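Local coordinates for protein actinorhodin polyketide putative beta-ketoacyl synthase 2 (Streptomyces coelicolor A3, PDB 1TQY) that acts as the chain length factor in actinorhodin biosynthesis, a beta-ketoacyl synthase relative that probably helps set the length of the polyketide chain, at residues Pro78-Arg81 with Leu82-Ala86; Ala87-Ala90 with Leu91-Ala94; Leu281-Ala284 with Ile285-Leu289. One frame throughout, in Å; residues are numbered along the deposited sequence.

Overall arrangement
Interactions 1 and 2 are two successive parts of one helix, 78-93. Their centres are about 13 Å apart, and Ala86 joins directly to Ala87. Interaction 1 covers the start of this helix and is buried. Interaction 2 covers its end and is partly open to solvent. Interaction 3 lies on helix 281-292, in the C-terminal ketosynthase-family region of the chain. Its centre is about 31 Å from each of the other two, and no atoms touch. Interactions 1 and 3 lie on opposite sides of the chain's centre. The bound sodium ion, at Pro21 and Gln58, is about 11 Å from the side chain of Leu82 and about 13 Å from that of Trp89.

Interaction 1: residues Pro78-Arg81 with Leu82-Ala86; sequences PSTR and LALTA
The flat carbonyl group of Arg81 is approached on both faces by one residue, Thr85. The backbone N of Thr85 donates to Arg81 O at 3.0 Å, tilted 31° to one face. The hydroxyl OG1 of Thr85 donates to the same Arg81 O at 2.7 Å, from the other face. Thr85 chi1 is -57°, which sets OG1 beside its own backbone N. Two bonds therefore grip one carbonyl oxygen, and the buried hydroxyl is satisfied within the helix. The extended side chain of Arg81 runs back toward the residues before the helix. There its NE hydrogen-bonds to Thr76 OG1 and its NH2 to Leu73 O.

Regular helical bonds hold the rest, such as Leu84 N to Thr80 O at 2.9 Å. Thr80 and Leu84 lie side by side, with Thr80 CG2 4.1 Å from Leu84 CD1. CG2 of Thr80 is anti to the backbone N (chi1 of OG1 -59°), while OG1, beside the backbone N, hydrogen-bonds to Asn148 OD1. Leu84 CG also rests 3.3 Å from Thr80 O. Leu82 CG sits 3.4 Å from Pro78 O, which its own N binds at 3.1 Å.

This is the first part of helix 78-93, wedged into the protein interior. Leu82 and Ala83 pack on Val195 of strand 189-196. Thr80, Ala83 and Leu84 meet helix 147-156, while Arg81 and Thr85 touch helix 64-67.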
loop_
_atom_site.group_PDB
_atom_site.type_symbol
_atom_site.label_atom_id
_atom_site.label_comp_id
_atom_site.label_asym_id
_atom_site.label_seq_id
_atom_site.Cartn_x
_atom_site.Cartn_y
_atom_site.Cartn_z
ATOM N N PRO B 78 2.272 -5.590 -17.615
ATOM C CA PRO B 78 2.042 -4.409 -18.449
ATOM C C PRO B 78 2.001 -3.126 -17.622
ATOM O O PRO B 78 2.566 -2.099 -18.022
ATOM C CB PRO B 78 0.700 -4.700 -19.101
ATOM C CG PRO B 78 0.764 -6.165 -19.310
ATOM C CD PRO B 78 1.379 -6.690 -18.010
ATOM N N SER B 79 1.333 -3.181 -16.477
ATOM C CA SER B 79 1.238 -1.999 -15.611
ATOM C C SER B 79 2.620 -1.475 -15.198
ATOM O O SER B 79 2.865 -0.271 -15.223
ATOM C CB SER B 79 0.431 -2.314 -14.345
ATOM O OG SER B 79 1.090 -3.289 -13.562
ATOM N N THR B 80 3.521 -2.375 -14.817
ATOM C CA THR B 80 4.847 -1.943 -14.386
ATOM C C THR B 80 5.688 -1.319 -15.506
ATOM O O THR B 80 6.442 -0.359 -15.289
ATOM C CB THR B 80 5.604 -3.109 -13.743
ATOM O OG1 THR B 80 4.855 -3.584 -12.617
ATOM C CG2 THR B 80 6.988 -2.660 -13.276
ATOM N N ARG B 81 5.543 -1.851 -16.714
ATOM C CA ARG B 81 6.292 -1.327 -17.852
ATOM C C ARG B 81 5.857 0.096 -18.157
ATOM O O ARG B 81 6.670 0.959 -18.507
ATOM C CB ARG B 81 6.083 -2.216 -19.074
ATOM C CG ARG B 81 6.566 -3.626 -18.844
ATOM C CD ARG B 81 6.173 -4.483 -20.006
ATOM N NE ARG B 81 6.644 -5.861 -19.904
ATOM C CZ ARG B 81 6.408 -6.773 -20.839
ATOM N NH1 ARG B 81 5.713 -6.436 -21.925
ATOM N NH2 ARG B 81 6.862 -8.007 -20.697
ATOM N N LEU B 82 4.559 0.338 -18.019
ATOM C CA LEU B 82 4.013 1.664 -18.248
ATOM C C LEU B 82 4.523 2.623 -17.167
ATOM O O LEU B 82 4.908 3.752 -17.467
ATOM C CB LEU B 82 2.482 1.600 -18.242
ATOM C CG LEU B 82 1.909 0.890 -19.470
ATOM C CD1 LEU B 82 0.501 0.393 -19.197
ATOM C CD2 LEU B 82 1.939 1.830 -20.643
ATOM N N ALA B 83 4.546 2.157 -15.921
ATOM C CA ALA B 83 5.014 2.959 -14.796
ATOM C C ALA B 83 6.494 3.313 -14.932
ATOM O O ALA B 83 6.897 4.424 -14.607
ATOM C CB ALA B 83 4.779 2.204 -13.486
ATOM N N LEU B 84 7.302 2.362 -15.390
ATOM C CA LEU B 84 8.731 2.609 -15.561
ATOM C C LEU B 84 8.935 3.612 -16.697
ATOM O O LEU B 84 9.800 4.473 -16.616
ATOM C CB LEU B 84 9.476 1.301 -15.882
ATOM C CG LEU B 84 9.645 0.253 -14.767
ATOM C CD1 LEU B 84 10.109 -1.072 -15.358
ATOM C CD2 LEU B 84 10.654 0.760 -13.740
ATOM N N THR B 85 8.125 3.506 -17.745
ATOM C CA THR B 85 8.250 4.410 -18.876
ATOM C C THR B 85 7.867 5.803 -18.430
ATOM O O THR B 85 8.545 6.789 -18.739
ATOM C CB THR B 85 7.329 3.987 -20.016
ATOM O OG1 THR B 85 7.639 2.644 -20.396
ATOM C CG2 THR B 85 7.490 4.911 -21.206
ATOM N N ALA B 86 6.767 5.865 -17.689
ATOM C CA ALA B 86 6.258 7.116 -17.149
ATOM C C ALA B 86 7.311 7.724 -16.231
ATOM O O ALA B 86 7.661 8.896 -16.372
ATOM C CB ALA B 86 4.972 6.854 -16.371
#

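Interaction 2: residues Ala87-Ala90 with Leu91-Ala94; sequences ADWA and LQDA
Backbone bonds from Leu91, Gln92, Asp93 and Ala94 back to Ala87, Asp88, Trp89 and Ala90 carry the helix through its last turn, where Asp93 N meets Trp89 O at 2.9 Å with a bent angle of 133° and makes a second, weak bond to Ala90 O at 3.3 Å.

Asp88 and Gln92 are one turn apart on the polar face. Asp88 OD2 comes 3.1 Å from Gln92 NE2, but the angle is too poor for a hydrogen bond. The carboxylate and amide planes stand 75° apart. Gln92 CG lies between its backbone N and carbonyl carbon (chi1 60°). This folds CG over the preceding turn, 3.5 Å from Trp89 O.

The carboxylate of Asp93 leads away from the helix. Its OD1 hydrogen-bonds to Tyr259 OH and accepts from Val16 N, while its CB lies 3.2 Å from Trp89 O. The Val16 bond ties the helix end to strand 11-20. On the buried face Ala87, Ala90 and Leu91 pack on Ile241 and Val243 of strand 238-246. Leu91 also touches His156 of helix 147-156, and Asp88 touches Arg155 and His156 of the same helix. A helix with one apolar face laid on a beta-sheet, as here, is a basic unit of the layered thiolase-like fold.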
loop_
_atom_site.group_PDB
_atom_site.type_symbol
_atom_site.label_atom_id
_atom_site.label_comp_id
_atom_site.label_asym_id
_atom_site.label_seq_id
_atom_site.Cartn_x
_atom_site.Cartn_y
_atom_site.Cartn_z
ATOM N N ALA B 87 7.822 6.920 -15.301
ATOM C CA ALA B 87 8.823 7.398 -14.357
ATOM C C ALA B 87 10.051 7.976 -15.055
ATOM O O ALA B 87 10.511 9.059 -14.706
ATOM C CB ALA B 87 9.229 6.275 -13.406
ATOM N N ASP B 88 10.578 7.262 -16.042
ATOM C CA ASP B 88 11.762 7.746 -16.750
ATOM C C ASP B 88 11.498 9.100 -17.400
ATOM O O ASP B 88 12.290 10.040 -17.244
ATOM C CB ASP B 88 12.207 6.730 -17.804
ATOM C CG ASP B 88 13.444 7.181 -18.559
ATOM O OD1 ASP B 88 14.518 7.313 -17.928
ATOM O OD2 ASP B 88 13.343 7.406 -19.788
ATOM N N TRP B 89 10.381 9.204 -18.122
ATOM C CA TRP B 89 9.991 10.454 -18.788
ATOM C C TRP B 89 9.829 11.616 -17.810
ATOM O O TRP B 89 10.161 12.762 -18.130
ATOM C CB TRP B 89 8.670 10.274 -19.566
ATOM C CG TRP B 89 8.812 9.466 -20.819
ATOM C CD1 TRP B 89 9.976 9.162 -21.468
ATOM C CD2 TRP B 89 7.754 8.878 -21.595
ATOM N NE1 TRP B 89 9.710 8.418 -22.594
ATOM C CE2 TRP B 89 8.357 8.229 -22.699
ATOM C CE3 TRP B 89 6.359 8.835 -21.464
ATOM C CZ2 TRP B 89 7.612 7.545 -23.670
ATOM C CZ3 TRP B 89 5.612 8.153 -22.431
ATOM C CH2 TRP B 89 6.245 7.517 -23.521
ATOM N N ALA B 90 9.317 11.319 -16.619
ATOM C CA ALA B 90 9.112 12.345 -15.601
ATOM C C ALA B 90 10.454 12.887 -15.093
ATOM O O ALA B 90 10.617 14.096 -14.917
ATOM C CB ALA B 90 8.298 11.772 -14.442
ATOM N N LEU B 91 11.407 11.983 -14.861
ATOM C CA LEU B 91 12.730 12.372 -14.388
ATOM C C LEU B 91 13.482 13.220 -15.410
ATOM O O LEU B 91 14.200 14.154 -15.039
ATOM C CB LEU B 91 13.567 11.144 -14.026
ATOM C CG LEU B 91 13.267 10.490 -12.668
ATOM C CD1 LEU B 91 14.060 9.190 -12.524
ATOM C CD2 LEU B 91 13.641 11.466 -11.551
ATOM N N GLN B 92 13.344 12.918 -16.696
ATOM C CA GLN B 92 14.049 13.744 -17.667
ATOM C C GLN B 92 13.277 15.016 -18.005
ATOM O O GLN B 92 13.860 15.988 -18.481
ATOM C CB GLN B 92 14.391 12.947 -18.930
ATOM C CG GLN B 92 13.236 12.379 -19.679
ATOM C CD GLN B 92 13.686 11.401 -20.764
ATOM O OE1 GLN B 92 13.452 11.618 -21.961
ATOM N NE2 GLN B 92 14.338 10.318 -20.347
ATOM N N ASP B 93 11.972 15.022 -17.737
ATOM C CA ASP B 93 11.155 16.210 -17.992
ATOM C C ASP B 93 11.597 17.268 -16.978
ATOM O O ASP B 93 11.606 18.472 -17.260
ATOM C CB ASP B 93 9.670 15.894 -17.779
ATOM C CG ASP B 93 8.771 17.104 -17.994
ATOM O OD1 ASP B 93 7.744 17.200 -17.287
ATOM O OD2 ASP B 93 9.066 17.955 -18.865
ATOM N N ALA B 94 11.972 16.794 -15.798
ATOM C CA ALA B 94 12.426 17.657 -14.720
ATOM C C ALA B 94 13.924 17.910 -14.814
ATOM O O ALA B 94 14.495 18.614 -13.979
ATOM C CB ALA B 94 12.104 17.018 -13.373
#

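Interaction 3: residues Leu281-Ala284 with Ile285-Leu289; sequences LERA and IRLAL
Leu281, Ala284, Ile285 and Ala288 form the tight side of this helix segment. Leu281 CG lies 4.3 Å from Ile285 CD1, and Ile285 CG1 presses to 3.3 Å from Leu281 O. This face is buried against Ala319 and Val323 of helix 310-324 and Asn403 and Ala405 of strand 402-410.

The outer side is looser: Leu287 is exposed, and Glu282 and Arg286, partly exposed, form a salt bridge. Their side chains run alongside each other. Glu282 OE1 meets Arg286 NE at 3.2 Å, on the anti side of the carboxylate, and also NH2 of Arg286, weakly, at 3.3 Å. The oxygen sits at the guanidinium edge, near its plane, though the two flat groups are turned 57° apart. Glu282 CG is anti to its backbone N, chi1 -178°. Glu282 also touches Arg322 of helix 310-324.

Arg283 CG touches Leu287 CD2 at 3.9 Å. The Arg283 chain then bends, and its NH2 hydrogen-bonds to the backbone of the chain of another protein in the assembly. Ala288 N binds Ala284 O at 2.8 Å. The whole is an amphipathic helix with an i to i+4 salt bridge, packed on strands 260-269 and 402-410 of the thiolase-like fold.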
loop_
_atom_site.group_PDB
_atom_site.type_symbol
_atom_site.label_atom_id
_atom_site.label_comp_id
_atom_site.label_asym_id
_atom_site.label_seq_id
_atom_site.Cartn_x
_atom_site.Cartn_y
_atom_site.Cartn_z
ATOM N N LEU B 281 -16.521 13.399 1.765
ATOM C CA LEU B 281 -15.885 14.128 0.667
ATOM C C LEU B 281 -15.794 15.624 0.959
ATOM O O LEU B 281 -14.763 16.267 0.697
ATOM C CB LEU B 281 -16.647 13.905 -0.650
ATOM C CG LEU B 281 -16.147 14.641 -1.909
ATOM C CD1 LEU B 281 -14.686 14.283 -2.143
ATOM C CD2 LEU B 281 -16.981 14.256 -3.132
ATOM N N GLU B 282 -16.873 16.188 1.495
ATOM C CA GLU B 282 -16.884 17.613 1.815
ATOM C C GLU B 282 -15.764 17.873 2.825
ATOM O O GLU B 282 -14.953 18.776 2.640
ATOM C CB GLU B 282 -18.240 18.030 2.410
ATOM C CG GLU B 282 -18.350 19.527 2.727
ATOM C CD GLU B 282 -19.616 19.874 3.509
ATOM O OE1 GLU B 282 -19.762 21.048 3.915
ATOM O OE2 GLU B 282 -20.460 18.974 3.712
ATOM N N ARG B 283 -15.715 17.065 3.877
ATOM C CA ARG B 283 -14.681 17.235 4.892
ATOM C C ARG B 283 -13.266 17.193 4.292
ATOM O O ARG B 283 -12.429 18.034 4.624
ATOM C CB ARG B 283 -14.813 16.178 6.000
ATOM C CG ARG B 283 -13.744 16.306 7.098
ATOM C CD ARG B 283 -14.080 15.526 8.377
ATOM N NE ARG B 283 -13.954 14.074 8.233
ATOM C CZ ARG B 283 -14.909 13.280 7.763
ATOM N NH1 ARG B 283 -16.076 13.797 7.392
ATOM N NH2 ARG B 283 -14.694 11.975 7.659
ATOM N N ALA B 284 -13.002 16.227 3.412
ATOM C CA ALA B 284 -11.684 16.121 2.789
ATOM C C ALA B 284 -11.334 17.420 2.068
ATOM O O ALA B 284 -10.225 17.944 2.201
ATOM C CB ALA B 284 -11.651 14.943 1.791
ATOM N N ILE B 285 -12.285 17.948 1.304
ATOM C CA ILE B 285 -12.054 19.188 0.579
ATOM C C ILE B 285 -11.655 20.326 1.514
ATOM O O ILE B 285 -10.636 20.988 1.306
ATOM C CB ILE B 285 -13.292 19.641 -0.189
ATOM C CG1 ILE B 285 -13.630 18.624 -1.280
ATOM C CG2 ILE B 285 -13.033 21.025 -0.774
ATOM C CD1 ILE B 285 -14.991 18.829 -1.890
ATOM N N ARG B 286 -12.456 20.548 2.549
ATOM C CA ARG B 286 -12.161 21.628 3.487
ATOM C C ARG B 286 -10.852 21.398 4.232
ATOM O O ARG B 286 -10.172 22.352 4.613
ATOM C CB ARG B 286 -13.290 21.792 4.501
ATOM C CG ARG B 286 -14.596 22.221 3.915
ATOM C CD ARG B 286 -15.684 22.230 4.979
ATOM N NE ARG B 286 -16.956 22.602 4.380
ATOM C CZ ARG B 286 -17.278 23.839 4.018
ATOM N NH1 ARG B 286 -16.422 24.838 4.210
ATOM N NH2 ARG B 286 -18.446 24.068 3.432
ATOM N N LEU B 287 -10.511 20.135 4.456
ATOM C CA LEU B 287 -9.267 19.812 5.144
ATOM C C LEU B 287 -8.111 20.185 4.220
ATOM O O LEU B 287 -7.144 20.817 4.638
ATOM C CB LEU B 287 -9.212 18.322 5.485
ATOM C CG LEU B 287 -9.314 17.913 6.957
ATOM C CD1 LEU B 287 -10.146 18.903 7.742
ATOM C CD2 LEU B 287 -9.879 16.501 7.048
ATOM N N ALA B 288 -8.229 19.804 2.955
ATOM C CA ALA B 288 -7.194 20.107 1.979
ATOM C C ALA B 288 -7.025 21.618 1.807
ATOM O O ALA B 288 -5.901 22.105 1.682
ATOM C CB ALA B 288 -7.523 19.446 0.628
ATOM N N LEU B 289 -8.127 22.361 1.788
ATOM C CA LEU B 289 -8.046 23.816 1.630
ATOM C C LEU B 289 -7.350 24.479 2.812
ATOM O O LEU B 289 -6.612 25.446 2.631
ATOM C CB LEU B 289 -9.443 24.412 1.457
ATOM C CG LEU B 289 -10.124 24.166 0.113
ATOM C CD1 LEU B 289 -11.515 24.786 0.136
ATOM C CD2 LEU B 289 -9.290 24.772 -1.011
#